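Local coordinates for protein putative thiol-disulfide isomerase or thioredoxin (Salmonella enterica subsp. enterica serovar Typhimurium, PDB 3L9V) that probably acts as a DsbA-like thiol-disulfide oxidoreductase, exchanging disulfide bonds with substrate proteins through a thioredoxin-type fold, at residues S148-V151 with Y155-N158; E4-T9 with G142-P147; Q40-V45 with A176-L181. All coordinates share one frame; numbering follows the deposited sequence.

Interaction 1: S148-V151 with Y155-N158; sequences SVYV and YHIN
V151 and Y155 form the hydrogen-bonded pair nearest the turn of this antiparallel beta hairpin. Three main-chain bonds tie its strands. V151 N gives a short bond of 2.7 Å to Y155 O, and Y155 N returns one of 3.1 Å to V151 O. Further along, I157 N bonds to V149 O at 2.9 Å. Y150 and H156 are the non-hydrogen-bonded pair between them. There Y150 CA also makes a CA-H...O contact with Y155 O.

The aromatic contact is on the face with Y150 and H156. The ring planes are 24° apart but slid past one another, so they barely overlap. CG of H156 is anti to its backbone N (chi1 176°), which turns the imidazole toward S148. Y150 CE2 meets H156 CB at 3.5 Å.

Water links the strands at two points. One water bonds S148 OG and H156 NE2, each at 2.8 Å, and lies in the imidazole plane. S148 OG also bonds to G145 O, and H156 ND1 to E6 OE1. A second water joins V149 N to I157 O.

The apolar contact is on the other face. V149 CG1 lies 3.9 Å from I157 CG1. Helix 167-182 covers this side, with Y174, L181 and L182. Strands 18-22 and 5-7 flank the hairpin in the sheet.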
# COMPACT_ATOMS: atom_id res chain seq x y z
N SER A 148 -2.88 4.29 -5.70
CA SER A 148 -2.23 4.60 -6.97
C SER A 148 -1.31 3.46 -7.27
O SER A 148 -0.32 3.25 -6.55
CB SER A 148 -1.43 5.90 -6.89
OG SER A 148 -2.25 7.04 -6.99
N VAL A 149 -1.65 2.70 -8.31
CA VAL A 149 -0.90 1.53 -8.73
C VAL A 149 -0.00 1.88 -9.92
O VAL A 149 -0.46 2.47 -10.89
CB VAL A 149 -1.84 0.43 -9.17
CG1 VAL A 149 -1.04 -0.77 -9.70
CG2 VAL A 149 -2.78 0.03 -8.01
N TYR A 150 1.28 1.55 -9.82
CA TYR A 150 2.26 1.82 -10.88
C TYR A 150 2.93 0.53 -11.32
O TYR A 150 3.31 -0.28 -10.48
CB TYR A 150 3.33 2.79 -10.41
CG TYR A 150 2.78 4.11 -9.99
CD1 TYR A 150 2.35 4.32 -8.68
CD2 TYR A 150 2.65 5.14 -10.91
CE1 TYR A 150 1.83 5.52 -8.29
CE2 TYR A 150 2.11 6.35 -10.53
CZ TYR A 150 1.70 6.54 -9.22
OH TYR A 150 1.17 7.74 -8.83
N VAL A 151 3.06 0.35 -12.62
CA VAL A 151 3.64 -0.86 -13.17
C VAL A 151 5.03 -0.54 -13.76
O VAL A 151 5.19 0.47 -14.45
CB VAL A 151 2.72 -1.51 -14.19
CG1 VAL A 151 3.28 -2.84 -14.68
CG2 VAL A 151 1.30 -1.70 -13.59
N TYR A 155 4.05 3.05 -15.68
CA TYR A 155 2.63 3.16 -16.01
C TYR A 155 1.81 3.33 -14.74
O TYR A 155 1.94 2.54 -13.81
CB TYR A 155 2.13 1.93 -16.77
CG TYR A 155 3.01 1.50 -17.93
CD1 TYR A 155 3.14 2.30 -19.07
CD2 TYR A 155 3.70 0.30 -17.90
CE1 TYR A 155 3.94 1.91 -20.14
CE2 TYR A 155 4.50 -0.10 -18.96
CZ TYR A 155 4.62 0.71 -20.07
OH TYR A 155 5.42 0.32 -21.11
N HIS A 156 1.00 4.39 -14.71
CA HIS A 156 0.04 4.63 -13.63
C HIS A 156 -1.34 4.13 -14.06
O HIS A 156 -1.88 4.58 -15.06
CB HIS A 156 -0.03 6.12 -13.28
CG HIS A 156 -1.06 6.46 -12.25
ND1 HIS A 156 -1.92 7.54 -12.37
CD2 HIS A 156 -1.38 5.87 -11.07
CE1 HIS A 156 -2.71 7.60 -11.32
NE2 HIS A 156 -2.41 6.59 -10.51
N ILE A 157 -1.89 3.18 -13.33
CA ILE A 157 -3.20 2.65 -13.69
C ILE A 157 -4.25 3.72 -13.42
O ILE A 157 -4.20 4.40 -12.41
CB ILE A 157 -3.51 1.33 -12.95
CG1 ILE A 157 -2.41 0.28 -13.23
CG2 ILE A 157 -4.92 0.82 -13.32
CD1 ILE A 157 -2.36 -0.25 -14.72
N ASN A 158 -5.20 3.90 -14.35
CA ASN A 158 -6.28 4.86 -14.13
C ASN A 158 -7.48 4.18 -13.45
O ASN A 158 -8.30 3.56 -14.12
CB ASN A 158 -6.71 5.50 -15.46
CG ASN A 158 -7.79 6.57 -15.27
OD1 ASN A 158 -8.32 6.73 -14.18
ND2 ASN A 158 -8.11 7.30 -16.33
O HOH W 1 -4.53 6.61 -8.62
O HOH W 2 -3.99 3.53 -9.80

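Interaction 2: E4-T9 with G142-P147; sequences EWESIT and GVRGTP
E6 and R144 reach each other through one extended and one bent side chain. E6 has CG between its backbone N and carbonyl carbon (chi1 53°), and the chain then runs straight to the carboxylate. R144 stretches out to CD and bends at chi3 (-85°), which carries the guanidinium toward E6. E6 reaches in from the strand and R144 from the loop.

The contact joins an edge strand of the thioredoxin-fold sheet to the loop that ends in a cis-proline. This cis-Pro loop is a hallmark of the thioredoxin fold. Here the peptide bond before P147 is cis, and P147 and T146 pack on C26 and C29, the CxxC pair that is probably the redox site. R144 lies three residues before P147, at the surface. The loop begins at G142, where a Schellman motif with positive phi ends the preceding helix.

The link is a salt bridge between two exposed side chains. It is the only close contact between the two segments, and little surface is buried between them. The carboxylate and guanidinium planes are 65° apart, so the groups do not meet as a flat, two-pronged pair. One oxygen meets one nitrogen.

E6 OE1 has a second partner, H156 ND1 on the neighbouring strand 155-157. That bond probably steadies the carboxylate. R144 also packs on H156, so the histidine touches both charged residues. R144 NH2 reaches E6 OE1 at the guanidinium edge, in a weak hydrogen bond of 3.2 Å with an N-H...O angle of 135°.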
# COMPACT_ATOMS: atom_id res chain seq x y z
N GLU A 4 -7.41 1.30 -18.90
CA GLU A 4 -6.63 2.54 -19.06
C GLU A 4 -5.56 2.88 -18.01
O GLU A 4 -5.63 2.49 -16.85
CB GLU A 4 -7.57 3.72 -19.29
CG GLU A 4 -6.99 5.10 -19.39
CD GLU A 4 -7.60 5.85 -20.57
OE1 GLU A 4 -7.98 5.18 -21.56
OE2 GLU A 4 -7.72 7.10 -20.52
N TRP A 5 -4.57 3.64 -18.47
CA TRP A 5 -3.30 3.83 -17.78
C TRP A 5 -2.59 4.98 -18.50
O TRP A 5 -2.92 5.30 -19.65
CB TRP A 5 -2.44 2.54 -17.85
CG TRP A 5 -2.18 2.03 -19.29
CD1 TRP A 5 -2.91 1.08 -19.98
CD2 TRP A 5 -1.15 2.46 -20.18
NE1 TRP A 5 -2.38 0.91 -21.24
CE2 TRP A 5 -1.30 1.74 -21.38
CE3 TRP A 5 -0.11 3.40 -20.08
CZ2 TRP A 5 -0.45 1.93 -22.47
CZ3 TRP A 5 0.74 3.57 -21.16
CH2 TRP A 5 0.56 2.84 -22.35
N GLU A 6 -1.64 5.61 -17.83
CA GLU A 6 -0.89 6.71 -18.41
C GLU A 6 0.57 6.51 -18.03
O GLU A 6 0.87 6.02 -16.94
CB GLU A 6 -1.39 8.05 -17.86
CG GLU A 6 -1.41 8.11 -16.33
CD GLU A 6 -1.98 9.40 -15.76
OE1 GLU A 6 -1.73 9.69 -14.57
OE2 GLU A 6 -2.68 10.13 -16.50
N SER A 7 1.47 6.83 -18.96
CA SER A 7 2.90 6.81 -18.69
C SER A 7 3.19 7.90 -17.69
O SER A 7 2.69 9.01 -17.84
CB SER A 7 3.69 7.13 -19.96
OG SER A 7 3.53 6.13 -20.93
N ILE A 8 4.01 7.62 -16.69
CA ILE A 8 4.47 8.70 -15.84
C ILE A 8 5.79 9.27 -16.36
O ILE A 8 6.60 8.57 -16.97
CB ILE A 8 4.61 8.29 -14.35
CG1 ILE A 8 5.71 7.24 -14.18
CG2 ILE A 8 3.25 7.84 -13.80
CD1 ILE A 8 6.11 7.00 -12.75
N THR A 9 5.98 10.55 -16.11
CA THR A 9 7.21 11.23 -16.50
C THR A 9 7.70 12.06 -15.33
O THR A 9 6.97 12.91 -14.82
CB THR A 9 6.98 12.16 -17.70
OG1 THR A 9 5.90 13.05 -17.39
CG2 THR A 9 6.61 11.35 -18.94
N GLY A 142 5.09 10.92 -8.58
CA GLY A 142 4.11 11.96 -8.86
C GLY A 142 2.74 11.61 -8.31
O GLY A 142 1.72 11.88 -8.94
N VAL A 143 2.69 11.01 -7.12
CA VAL A 143 1.42 10.50 -6.58
C VAL A 143 0.43 11.61 -6.29
O VAL A 143 0.79 12.64 -5.74
CB VAL A 143 1.64 9.68 -5.29
CG1 VAL A 143 0.30 9.16 -4.76
CG2 VAL A 143 2.56 8.53 -5.59
N ARG A 144 -0.83 11.38 -6.63
CA ARG A 144 -1.87 12.41 -6.45
C ARG A 144 -3.01 11.96 -5.54
O ARG A 144 -3.88 12.75 -5.18
CB ARG A 144 -2.45 12.79 -7.83
CG ARG A 144 -1.44 13.47 -8.75
CD ARG A 144 -2.09 13.96 -10.04
NE ARG A 144 -2.16 12.90 -11.04
CZ ARG A 144 -3.28 12.28 -11.40
NH1 ARG A 144 -4.44 12.63 -10.85
NH2 ARG A 144 -3.24 11.33 -12.33
N GLY A 145 -3.02 10.68 -5.20
CA GLY A 145 -4.08 10.12 -4.39
C GLY A 145 -3.93 8.63 -4.22
O GLY A 145 -2.91 8.06 -4.60
N THR A 146 -4.95 8.00 -3.67
CA THR A 146 -4.87 6.58 -3.37
C THR A 146 -6.16 5.88 -3.74
O THR A 146 -7.22 6.49 -3.76
CB THR A 146 -4.66 6.37 -1.84
OG1 THR A 146 -5.62 7.16 -1.13
CG2 THR A 146 -3.25 6.79 -1.41
N PRO A 147 -6.08 4.58 -4.03
CA PRO A 147 -4.84 3.83 -4.28
C PRO A 147 -4.20 4.28 -5.60
O PRO A 147 -4.92 4.62 -6.53
CB PRO A 147 -5.36 2.42 -4.47
CG PRO A 147 -6.73 2.64 -5.05
CD PRO A 147 -7.26 3.74 -4.23

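Interaction 3: Q40-V45 with A176-L181; sequences QAIRHV and AVVRKL
I42 and V178 stand opposite each other where helix 38-43 comes close to helix 167-182, with CA atoms 6.9 Å apart. The backbones come closer at V45 and R179, at 5.6 Å between CA atoms. Residues 176-181 are helical throughout, and the helix runs on at both ends. K180 N bonds to A176 O, and L181 N to V177 O. In the other segment H44 N still bonds to Q40 O. V45 N instead reaches I42 O, three residues back, at 3.0 Å. No hydrogen bond crosses between the segments.

The contact is made by side chains, and its centre is V45. Its CB bond points toward the second helix. CG2 sits between the backbone N and the carbonyl carbon (chi1 -58° for CG1), facing the start of the R179 side chain. V45 CG2 lies 3.8 Å from R179 CB. CB and CG1 of V45 also touch the aliphatic part of R179. The two side chains cross at about a right angle. R179 therefore contributes its methylenes here, while the rest of the chain leads away from V45.

Deeper in, I42 and V178 are both buried. I42 CG2 meets V178 CG1 at 4.1 Å, and these side chains also cross at about a right angle. V178 CG1 lies 4.5 Å from V45 CG2, a looser contact, so one methyl group serves both residues of the first segment. I42 also touches Y174 and M52, and V178 touches I157. I42 thus reaches strand 52-56 as well as the C-terminal helix, while V178 reaches strand 155-157.

Here the end region of helix 38-43 packs on the C-terminal helix beside the central sheet, consistent with the thioredoxin-like domain of DsbA-family proteins.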
# COMPACT_ATOMS: atom_id res chain seq x y z
N GLN A 40 -4.65 -9.20 -4.51
CA GLN A 40 -4.32 -10.61 -4.70
C GLN A 40 -4.33 -11.00 -6.18
O GLN A 40 -3.44 -11.70 -6.63
CB GLN A 40 -5.28 -11.48 -3.89
CG GLN A 40 -5.22 -12.95 -4.17
CD GLN A 40 -6.42 -13.69 -3.55
OE1 GLN A 40 -6.96 -13.28 -2.52
NE2 GLN A 40 -6.84 -14.78 -4.20
N ALA A 41 -5.32 -10.54 -6.92
CA ALA A 41 -5.38 -10.80 -8.36
C ALA A 41 -4.15 -10.23 -9.08
O ALA A 41 -3.66 -10.80 -10.04
CB ALA A 41 -6.68 -10.26 -8.97
N ILE A 42 -3.66 -9.09 -8.61
CA ILE A 42 -2.45 -8.49 -9.15
C ILE A 42 -1.22 -9.36 -8.81
O ILE A 42 -0.39 -9.64 -9.67
CB ILE A 42 -2.27 -7.03 -8.66
CG1 ILE A 42 -3.26 -6.10 -9.37
CG2 ILE A 42 -0.86 -6.52 -8.92
CD1 ILE A 42 -3.22 -4.67 -8.84
N ARG A 43 -1.11 -9.81 -7.56
CA ARG A 43 0.02 -10.64 -7.19
C ARG A 43 0.01 -11.91 -8.04
O ARG A 43 1.04 -12.43 -8.43
CB ARG A 43 -0.01 -10.97 -5.69
CG ARG A 43 0.48 -9.81 -4.82
CD ARG A 43 0.38 -10.11 -3.32
NE ARG A 43 0.86 -8.96 -2.57
CZ ARG A 43 0.10 -8.15 -1.84
NH1 ARG A 43 -1.20 -8.39 -1.73
NH2 ARG A 43 0.65 -7.11 -1.22
N HIS A 44 -1.19 -12.36 -8.37
CA HIS A 44 -1.35 -13.56 -9.16
C HIS A 44 -0.82 -13.43 -10.59
O HIS A 44 -0.57 -14.44 -11.24
CB HIS A 44 -2.82 -14.01 -9.16
CG HIS A 44 -3.06 -15.26 -9.95
ND1 HIS A 44 -3.73 -15.26 -11.16
CD2 HIS A 44 -2.70 -16.54 -9.72
CE1 HIS A 44 -3.78 -16.49 -11.62
NE2 HIS A 44 -3.16 -17.29 -10.77
N VAL A 45 -0.64 -12.22 -11.10
CA VAL A 45 -0.11 -12.12 -12.46
C VAL A 45 1.33 -11.63 -12.47
O VAL A 45 1.88 -11.35 -13.52
CB VAL A 45 -1.00 -11.27 -13.40
CG1 VAL A 45 -2.41 -11.87 -13.46
CG2 VAL A 45 -1.06 -9.81 -12.94
N ALA A 176 -6.23 -7.63 -15.52
CA ALA A 176 -5.90 -7.89 -16.91
C ALA A 176 -5.02 -6.79 -17.47
O ALA A 176 -4.03 -7.05 -18.16
CB ALA A 176 -7.18 -8.04 -17.76
N VAL A 177 -5.35 -5.55 -17.14
CA VAL A 177 -4.55 -4.43 -17.57
C VAL A 177 -3.16 -4.42 -16.92
O VAL A 177 -2.16 -4.18 -17.58
CB VAL A 177 -5.28 -3.08 -17.37
CG1 VAL A 177 -4.32 -1.91 -17.52
CG2 VAL A 177 -6.42 -2.98 -18.37
N VAL A 178 -3.09 -4.71 -15.63
CA VAL A 178 -1.79 -4.82 -14.98
C VAL A 178 -0.95 -5.93 -15.56
O VAL A 178 0.25 -5.75 -15.81
CB VAL A 178 -1.92 -5.00 -13.47
CG1 VAL A 178 -0.54 -5.35 -12.86
CG2 VAL A 178 -2.47 -3.72 -12.89
N ARG A 179 -1.58 -7.09 -15.76
CA ARG A 179 -0.95 -8.21 -16.44
C ARG A 179 -0.36 -7.78 -17.80
O ARG A 179 0.83 -7.99 -18.07
CB ARG A 179 -1.97 -9.34 -16.62
CG ARG A 179 -1.40 -10.65 -17.25
CD ARG A 179 -2.53 -11.50 -17.89
NE ARG A 179 -3.03 -10.83 -19.08
CZ ARG A 179 -4.31 -10.78 -19.46
NH1 ARG A 179 -5.26 -11.39 -18.75
NH2 ARG A 179 -4.63 -10.13 -20.57
N LYS A 180 -1.18 -7.19 -18.65
CA LYS A 180 -0.72 -6.69 -19.95
C LYS A 180 0.54 -5.83 -19.85
O LYS A 180 1.50 -6.00 -20.59
CB LYS A 180 -1.83 -5.91 -20.64
CG LYS A 180 -1.35 -5.13 -21.87
CD LYS A 180 -2.53 -4.52 -22.63
CE LYS A 180 -3.21 -3.42 -21.81
NZ LYS A 180 -4.48 -2.96 -22.46
N LEU A 181 0.53 -4.90 -18.91
CA LEU A 181 1.62 -3.95 -18.73
C LEU A 181 2.87 -4.59 -18.14
O LEU A 181 3.97 -4.03 -18.25
CB LEU A 181 1.16 -2.79 -17.86
CG LEU A 181 0.12 -1.86 -18.48
CD1 LEU A 181 -0.32 -0.82 -17.46
CD2 LEU A 181 0.66 -1.18 -19.75

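From the N terminus, strand 5-7 opens interaction 2, which closes at the cis-Pro loop near residue 144. Residues 40-45 open interaction 3 before that closure, and it ends in helix 167-182. Interactions 2 and 3 therefore cross. Interaction 1 is a short hairpin that follows interaction 2 along the chain and lies within the span of interaction 3. Interactions 1 and 2 meet in the sheet, where strand 5-7 lies beside 155-157 and main-chain bonds join E6 to H156. Interactions 1 and 3 meet where L181 and V177 pack on I157. W5 also touches L181, so the N-terminal strand, hairpin and C-terminal helix are tied together.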